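Long-range contacts in major extracellular endoglucanase (Xanthomonas campestris pv. campestris, PDB 4TUF), which cuts internal beta-1,4-glucosidic bonds in cellulose, lichenin and cereal beta-D-glucans, here as its family 5 catalytic domain: residues A[118-123]-A[157-162]; A[199-204]-A[216-221]. One frame throughout, in Å; residues are numbered along the deposited sequence.

Contact 1: A[118-123]-A[157-162]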
ATOM      1  N   ILE A 118      11.748  -6.385   4.055  1.00 45.45           N
ATOM      2  CA  ILE A 118      10.367  -6.625   4.476  1.00 38.22           C
ATOM      3  C   ILE A 118      10.258  -7.936   5.251  1.00 31.46           C
ATOM      4  O   ILE A 118      10.584  -9.001   4.725  1.00 36.92           O
ATOM      5  CB  ILE A 118       9.421  -6.666   3.257  1.00 41.62           C
ATOM      6  CG1 ILE A 118       9.411  -5.305   2.558  1.00 40.54           C
ATOM      7  CG2 ILE A 118       8.014  -7.088   3.669  1.00 32.12           C
ATOM      8  CD1 ILE A 118       8.829  -5.344   1.176  1.00 43.89           C
ATOM      9  N   SER A 119       9.804  -7.865   6.498  1.00 27.31           N
ATOM     10  CA  SER A 119       9.784  -9.052   7.351  1.00 39.33           C
ATOM     11  C   SER A 119       8.651 -10.005   6.991  1.00 40.87           C
ATOM     12  O   SER A 119       7.578  -9.578   6.560  1.00 32.80           O
ATOM     13  CB  SER A 119       9.670  -8.662   8.825  1.00 37.27           C
ATOM     14  OG  SER A 119       8.428  -8.034   9.090  1.00 44.61           O
ATOM     15  N   GLU A 120       8.904 -11.300   7.174  1.00 38.37           N
ATOM     16  CA  GLU A 120       7.884 -12.322   6.980  1.00 33.51           C
ATOM     17  C   GLU A 120       6.735 -12.133   7.964  1.00 31.34           C
ATOM     18  O   GLU A 120       5.565 -12.144   7.585  1.00 39.38           O
ATOM     19  CB  GLU A 120       8.488 -13.718   7.135  1.00 27.30           C
ATOM     20  CG  GLU A 120       9.333 -14.152   5.958  1.00 30.51           C
ATOM     21  CD  GLU A 120       9.956 -15.512   6.176  1.00 43.52           C
ATOM     22  OE1 GLU A 120      10.939 -15.839   5.480  1.00 40.63           O
ATOM     23  OE2 GLU A 120       9.462 -16.254   7.051  1.00 46.41           O
ATOM     24  N   LEU A 121       7.081 -11.948   9.232  1.00 25.00           N
ATOM     25  CA  LEU A 121       6.094 -11.780  10.284  1.00 24.53           C
ATOM     26  C   LEU A 121       6.063 -10.335  10.759  1.00 29.13           C
ATOM     27  O   LEU A 121       6.862  -9.511  10.320  1.00 28.70           O
ATOM     28  CB  LEU A 121       6.401 -12.715  11.452  1.00 22.40           C
ATOM     29  CG  LEU A 121       6.640 -14.178  11.084  1.00 21.38           C
ATOM     30  CD1 LEU A 121       7.056 -14.980  12.301  1.00 20.95           C
ATOM     31  CD2 LEU A 121       5.383 -14.751  10.464  1.00 22.24           C
ATOM     32  N   TRP A 122       5.151 -10.032  11.673  1.00 25.85           N
ATOM     33  CA  TRP A 122       4.999  -8.669  12.170  1.00 24.74           C
ATOM     34  C   TRP A 122       6.072  -8.332  13.206  1.00 29.17           C
ATOM     35  O   TRP A 122       6.062  -7.251  13.799  1.00 35.12           O
ATOM     36  CB  TRP A 122       3.600  -8.477  12.764  1.00 30.21           C
ATOM     37  CG  TRP A 122       3.250  -9.516  13.778  1.00 35.21           C
ATOM     38  CD1 TRP A 122       3.298  -9.388  15.136  1.00 33.36           C
ATOM     39  CD2 TRP A 122       2.818 -10.857  13.516  1.00 32.28           C
ATOM     40  NE1 TRP A 122       2.920 -10.564  15.732  1.00 35.93           N
ATOM     41  CE2 TRP A 122       2.622 -11.483  14.759  1.00 29.30           C
ATOM     42  CE3 TRP A 122       2.585 -11.590  12.349  1.00 33.29           C
ATOM     43  CZ2 TRP A 122       2.199 -12.803  14.871  1.00 29.77           C
ATOM     44  CZ3 TRP A 122       2.168 -12.904  12.461  1.00 32.71           C
ATOM     45  CH2 TRP A 122       1.979 -13.497  13.712  1.00 30.71           C
ATOM     46  N   TYR A 123       7.003  -9.260  13.415  1.00 27.12           N
ATOM     47  CA  TYR A 123       8.056  -9.083  14.410  1.00 26.15           C
ATOM     48  C   TYR A 123       9.332  -9.747  13.956  1.00 32.84           C
ATOM     49  O   TYR A 123       9.300 -10.660  13.127  1.00 31.50           O
ATOM     50  CB  TYR A 123       7.639  -9.663  15.759  1.00 31.88           C
ATOM     51  CG  TYR A 123       7.400 -11.169  15.758  1.00 34.04           C
ATOM     52  CD1 TYR A 123       6.165 -11.702  15.395  1.00 30.44           C
ATOM     53  CD2 TYR A 123       8.402 -12.050  16.145  1.00 34.25           C
ATOM     54  CE1 TYR A 123       5.946 -13.066  15.406  1.00 32.49           C
ATOM     55  CE2 TYR A 123       8.189 -13.415  16.162  1.00 35.49           C
ATOM     56  CZ  TYR A 123       6.963 -13.918  15.794  1.00 36.01           C
ATOM     57  OH  TYR A 123       6.756 -15.281  15.817  1.00 33.72           O
ATOM     58  N   GLU A 157       3.139  -6.645   3.316  1.00 36.02           N
ATOM     59  CA  GLU A 157       3.571  -7.882   2.679  1.00 28.41           C
ATOM     60  C   GLU A 157       3.931  -9.086   3.542  1.00 28.04           C
ATOM     61  O   GLU A 157       5.032  -9.615   3.440  1.00 25.29           O
ATOM     62  CB  GLU A 157       4.647  -7.594   1.647  1.00 24.86           C
ATOM     63  CG  GLU A 157       4.134  -6.684   0.555  1.00 38.80           C
ATOM     64  CD  GLU A 157       5.051  -6.618  -0.629  1.00 48.51           C
ATOM     65  OE1 GLU A 157       6.248  -6.881  -0.461  1.00 47.82           O
ATOM     66  OE2 GLU A 157       4.570  -6.300  -1.725  1.00 51.46           O
ATOM     67  N   PRO A 158       2.996  -9.566   4.340  1.00 31.30           N
ATOM     68  CA  PRO A 158       3.257 -10.767   5.123  1.00 29.06           C
ATOM     69  C   PRO A 158       3.535 -11.927   4.188  1.00 33.80           C
ATOM     70  O   PRO A 158       2.907 -12.047   3.154  1.00 30.25           O
ATOM     71  CB  PRO A 158       1.942 -10.991   5.853  1.00 26.49           C
ATOM     72  CG  PRO A 158       1.361  -9.640   5.984  1.00 28.66           C
ATOM     73  CD  PRO A 158       1.742  -8.914   4.737  1.00 30.34           C
ATOM     74  N   HIS A 159       4.497 -12.765   4.537  1.00 34.70           N
ATOM     75  CA  HIS A 159       4.852 -13.880   3.660  1.00 32.26           C
ATOM     76  C   HIS A 159       5.665 -14.909   4.429  1.00 35.52           C
ATOM     77  O   HIS A 159       5.811 -14.804   5.643  1.00 36.44           O
ATOM     78  CB  HIS A 159       5.634 -13.389   2.441  1.00 32.82           C
ATOM     79  CG  HIS A 159       6.894 -12.658   2.786  1.00 36.87           C
ATOM     80  ND1 HIS A 159       6.898 -11.367   3.272  1.00 39.75           N
ATOM     81  CD2 HIS A 159       8.193 -13.037   2.713  1.00 29.26           C
ATOM     82  CE1 HIS A 159       8.144 -10.986   3.490  1.00 39.40           C
ATOM     83  NE2 HIS A 159       8.949 -11.979   3.154  1.00 35.32           N
ATOM     84  N   GLY A 160       6.184 -15.908   3.722  1.00 30.97           N
ATOM     85  CA  GLY A 160       7.035 -16.911   4.337  1.00 24.00           C
ATOM     86  C   GLY A 160       6.354 -17.717   5.424  1.00 27.62           C
ATOM     87  O   GLY A 160       5.481 -18.542   5.153  1.00 33.49           O
ATOM     88  N   ALA A 161       6.751 -17.464   6.666  1.00 30.56           N
ATOM     89  CA  ALA A 161       6.264 -18.238   7.800  1.00 33.11           C
ATOM     90  C   ALA A 161       4.874 -17.782   8.240  1.00 29.79           C
ATOM     91  O   ALA A 161       4.193 -18.481   8.994  1.00 32.81           O
ATOM     92  CB  ALA A 161       7.248 -18.151   8.956  1.00 22.55           C
ATOM     93  N   ALA A 162       4.451 -16.618   7.757  1.00 27.51           N
ATOM     94  CA  ALA A 162       3.141 -16.077   8.104  1.00 26.73           C
ATOM     95  C   ALA A 162       2.036 -17.055   7.740  1.00 31.98           C
ATOM     96  O   ALA A 162       2.033 -17.626   6.651  1.00 40.10           O
ATOM     97  CB  ALA A 162       2.918 -14.737   7.409  1.00 21.42           C
TER
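Glu120 lies across the His159 ring where two loops of the TIM barrel of glycosyl hydrolase family 5 meet, those after strands 105-110 and 149-153. Both residues, with Ile118 and Ser119, belong to a pocket holding a dihydrogenphosphate ion. Glu120 CB sits against the backbone O of His159. CG then passes over one ring face, 3.6 Å from His159 NE2, on the side where Glu120 CA makes a CH-pi contact 3.9 Å from the ring centroid. With CG anti to the carbonyl carbon (chi1 -75°) and the chain extended beyond it, CD comes over Gly160 CA, and Glu120 OE2 accepts a hydrogen bond from Ala161 N at 3.0 Å. That donor stands above the carboxylate plane, 54° out of it, at the type II' turn from His159 to Ala162. A second bond joins the backbones: His159 N reaches a lone pair of Glu120 O at 3.3 Å, nearly straight at 165°. The imidazole is pinned by ND1, which donates within the ring plane to Glu157 O, and also stacks on Trp212. Leu121 CD2 closes the other end over Ala162, 3.9 Å from its CB. Glu157, probably the proton donor, turns its carboxylate to the barrel mouth, where OE2 bonds Tyr238 and His236 and lies close to Glu278, the probable nucleophile. Its other oxygen, Glu157 OE1, rests 3.4 Å from the terminal methyl CD1 of Ile118.

Contact 2: A[199-204]-A[216-221]; sequences TDNPVC and LQPLAC
Cys204 holds SG anti to its backbone N (chi1 -171°), whereas Cys221 holds SG anti to its carbonyl carbon (chi1 -59°), and the two sulfurs meet in a disulfide 2.0 Å long. The torsion about the S-S bond is 91°. The disulfide cross-links two parts of the long loop between strands 192-195 and 231-238 of the TIM barrel. Ala220 CB lies beside the bridge, 4.2 Å from Cys204 SG.

Next to the bridge the backbone carbonyl of Cys204 faces the start of the 217-221 turn. Cys204 O lies 3.3 Å from Pro218 N, a tertiary amide nitrogen without a hydrogen; the oxygen instead receives a bent CA-H...O contact from Pro218 CA, 3.4 Å from Cys204 O. No conventional hydrogen bond joins the two segments. Gln217 CB touches the same oxygen, while the Gln217 amide bonds Asn215 OD1 through NE2 and Thr206 N through OE1.

Three residues before Cys204, the Asn201 side chain crosses the Pro218 ring at a slant. Asn201 ND2 bonds Trp164 O and, near its own amide plane, a lone pair of Val203 O at 2.6 Å. Held in this way, Asn201 ND2 lies 3.5 Å from Pro218 CG.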
ATOM      1  N   THR A 199       1.082 -15.430   1.995  1.00 29.62           N
ATOM      2  CA  THR A 199       1.385 -16.240   0.822  1.00 35.05           C
ATOM      3  C   THR A 199       0.770 -17.635   0.969  1.00 34.33           C
ATOM      4  O   THR A 199      -0.452 -17.756   1.088  1.00 34.33           O
ATOM      5  CB  THR A 199       2.906 -16.327   0.559  1.00 30.18           C
ATOM      6  OG1 THR A 199       3.604 -16.615   1.774  1.00 33.57           O
ATOM      7  CG2 THR A 199       3.399 -15.005   0.017  1.00 25.15           C
ATOM      8  N   ASP A 200       1.599 -18.678   0.947  1.00 28.82           N
ATOM      9  CA  ASP A 200       1.106 -20.050   1.111  1.00 36.41           C
ATOM     10  C   ASP A 200       0.597 -20.288   2.530  1.00 42.93           C
ATOM     11  O   ASP A 200       1.179 -19.794   3.497  1.00 39.85           O
ATOM     12  CB  ASP A 200       2.201 -21.067   0.786  1.00 37.23           C
ATOM     13  CG  ASP A 200       2.385 -21.285  -0.706  1.00 45.33           C
ATOM     14  OD1 ASP A 200       1.741 -20.576  -1.510  1.00 47.76           O
ATOM     15  OD2 ASP A 200       3.188 -22.169  -1.078  1.00 51.37           O
ATOM     16  N   ASN A 201      -0.483 -21.055   2.650  1.00 40.26           N
ATOM     17  CA  ASN A 201      -1.056 -21.358   3.956  1.00 36.85           C
ATOM     18  C   ASN A 201      -1.369 -22.850   4.117  1.00 40.76           C
ATOM     19  O   ASN A 201      -1.831 -23.504   3.184  1.00 38.46           O
ATOM     20  CB  ASN A 201      -2.317 -20.524   4.173  1.00 38.51           C
ATOM     21  CG  ASN A 201      -2.686 -20.401   5.631  1.00 39.42           C
ATOM     22  OD1 ASN A 201      -1.896 -19.911   6.434  1.00 40.25           O
ATOM     23  ND2 ASN A 201      -3.897 -20.829   5.982  1.00 37.58           N
ATOM     24  N   PRO A 202      -1.102 -23.403   5.306  1.00 45.11           N
ATOM     25  CA  PRO A 202      -1.368 -24.833   5.519  1.00 41.71           C
ATOM     26  C   PRO A 202      -2.854 -25.220   5.537  1.00 43.18           C
ATOM     27  O   PRO A 202      -3.141 -26.413   5.440  1.00 48.88           O
ATOM     28  CB  PRO A 202      -0.723 -25.115   6.883  1.00 28.38           C
ATOM     29  CG  PRO A 202      -0.509 -23.792   7.510  1.00 32.52           C
ATOM     30  CD  PRO A 202      -0.338 -22.799   6.411  1.00 35.34           C
ATOM     31  N   VAL A 203      -3.770 -24.260   5.662  1.00 37.16           N
ATOM     32  CA  VAL A 203      -5.202 -24.562   5.561  1.00 37.57           C
ATOM     33  C   VAL A 203      -5.952 -23.540   4.717  1.00 41.35           C
ATOM     34  O   VAL A 203      -5.544 -22.386   4.621  1.00 43.01           O
ATOM     35  CB  VAL A 203      -5.912 -24.620   6.946  1.00 41.03           C
ATOM     36  CG1 VAL A 203      -5.391 -25.770   7.793  1.00 33.14           C
ATOM     37  CG2 VAL A 203      -5.796 -23.290   7.677  1.00 35.38           C
ATOM     38  N   CYS A 204      -7.057 -23.985   4.122  1.00 46.43           N
ATOM     39  CA  CYS A 204      -7.993 -23.117   3.410  1.00 37.66           C
ATOM     40  C   CYS A 204      -7.295 -22.231   2.388  1.00 38.38           C
ATOM     41  O   CYS A 204      -7.468 -21.011   2.379  1.00 44.92           O
ATOM     42  CB  CYS A 204      -8.775 -22.263   4.409  1.00 36.69           C
ATOM     43  SG  CYS A 204     -10.147 -21.306   3.720  1.00 56.22           S
ATOM     44  N   LEU A 216      -5.568 -14.040   0.032  1.00 40.45           N
ATOM     45  CA  LEU A 216      -6.623 -13.788   1.005  1.00 38.91           C
ATOM     46  C   LEU A 216      -7.520 -15.006   1.231  1.00 42.46           C
ATOM     47  O   LEU A 216      -8.494 -14.931   1.989  1.00 37.33           O
ATOM     48  CB  LEU A 216      -7.471 -12.601   0.562  1.00 32.63           C
ATOM     49  CG  LEU A 216      -6.878 -11.221   0.814  1.00 28.03           C
ATOM     50  CD1 LEU A 216      -7.774 -10.177   0.190  1.00 29.50           C
ATOM     51  CD2 LEU A 216      -6.736 -10.987   2.305  1.00 27.54           C
ATOM     52  N   GLN A 217      -7.189 -16.120   0.580  1.00 38.44           N
ATOM     53  CA  GLN A 217      -8.012 -17.331   0.640  1.00 43.86           C
ATOM     54  C   GLN A 217      -8.422 -17.783   2.055  1.00 42.59           C
ATOM     55  O   GLN A 217      -9.582 -18.140   2.258  1.00 44.26           O
ATOM     56  CB  GLN A 217      -7.301 -18.492  -0.063  1.00 40.09           C
ATOM     57  CG  GLN A 217      -7.356 -18.459  -1.577  1.00 34.65           C
ATOM     58  CD  GLN A 217      -6.384 -19.442  -2.197  1.00 42.67           C
ATOM     59  OE1 GLN A 217      -6.768 -20.532  -2.619  1.00 46.22           O
ATOM     60  NE2 GLN A 217      -5.110 -19.066  -2.241  1.00 39.75           N
ATOM     61  N   PRO A 218      -7.489 -17.774   3.034  1.00 34.13           N
ATOM     62  CA  PRO A 218      -7.887 -18.286   4.355  1.00 34.24           C
ATOM     63  C   PRO A 218      -8.958 -17.454   5.075  1.00 41.08           C
ATOM     64  O   PRO A 218      -9.498 -17.908   6.086  1.00 51.04           O
ATOM     65  CB  PRO A 218      -6.573 -18.261   5.146  1.00 29.14           C
ATOM     66  CG  PRO A 218      -5.510 -18.346   4.120  1.00 29.08           C
ATOM     67  CD  PRO A 218      -6.035 -17.529   2.974  1.00 32.14           C
ATOM     68  N   LEU A 219      -9.269 -16.268   4.561  1.00 39.63           N
ATOM     69  CA  LEU A 219     -10.331 -15.436   5.127  1.00 34.90           C
ATOM     70  C   LEU A 219     -11.701 -16.110   5.007  1.00 36.00           C
ATOM     71  O   LEU A 219     -12.638 -15.791   5.737  1.00 37.06           O
ATOM     72  CB  LEU A 219     -10.349 -14.069   4.438  1.00 29.55           C
ATOM     73  CG  LEU A 219     -11.412 -13.055   4.853  1.00 37.05           C
ATOM     74  CD1 LEU A 219     -11.318 -12.766   6.347  1.00 43.12           C
ATOM     75  CD2 LEU A 219     -11.258 -11.777   4.049  1.00 36.40           C
ATOM     76  N   ALA A 220     -11.816 -17.052   4.081  1.00 39.16           N
ATOM     77  CA  ALA A 220     -13.074 -17.762   3.892  1.00 41.77           C
ATOM     78  C   ALA A 220     -13.344 -18.730   5.044  1.00 44.56           C
ATOM     79  O   ALA A 220     -14.496 -19.039   5.345  1.00 48.45           O
ATOM     80  CB  ALA A 220     -13.064 -18.502   2.563  1.00 42.67           C
ATOM     81  N   CYS A 221     -12.278 -19.206   5.680  1.00 47.74           N
ATOM     82  CA  CYS A 221     -12.392 -20.154   6.786  1.00 49.11           C
ATOM     83  C   CYS A 221     -12.336 -19.444   8.127  1.00 55.15           C
ATOM     84  O   CYS A 221     -12.913 -19.908   9.110  1.00 57.51           O
ATOM     85  CB  CYS A 221     -11.276 -21.201   6.724  1.00 40.70           C
ATOM     86  SG  CYS A 221     -11.236 -22.165   5.204  1.00109.36           S
TER

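Both contacts tie together loops of the same barrel, but at different depths. Contact 1 links two successive strand-to-helix loops and runs from the buried proton-donor region out to exposed Glu120 and Ala161; contact 2 stays within one loop, farther from the chain's centre, with an exposed cysteine at its edge. Contact 1 relies on hydrogen bonds and a histidine face, contact 2 on one covalent bridge and proline packing. They follow one another along the chain, their centres about 15 Å apart, and meet directly: Thr199 OG1, at the start of contact 2, lies 3.3 Å from Gly160 N of contact 1, a weak hydrogen bond.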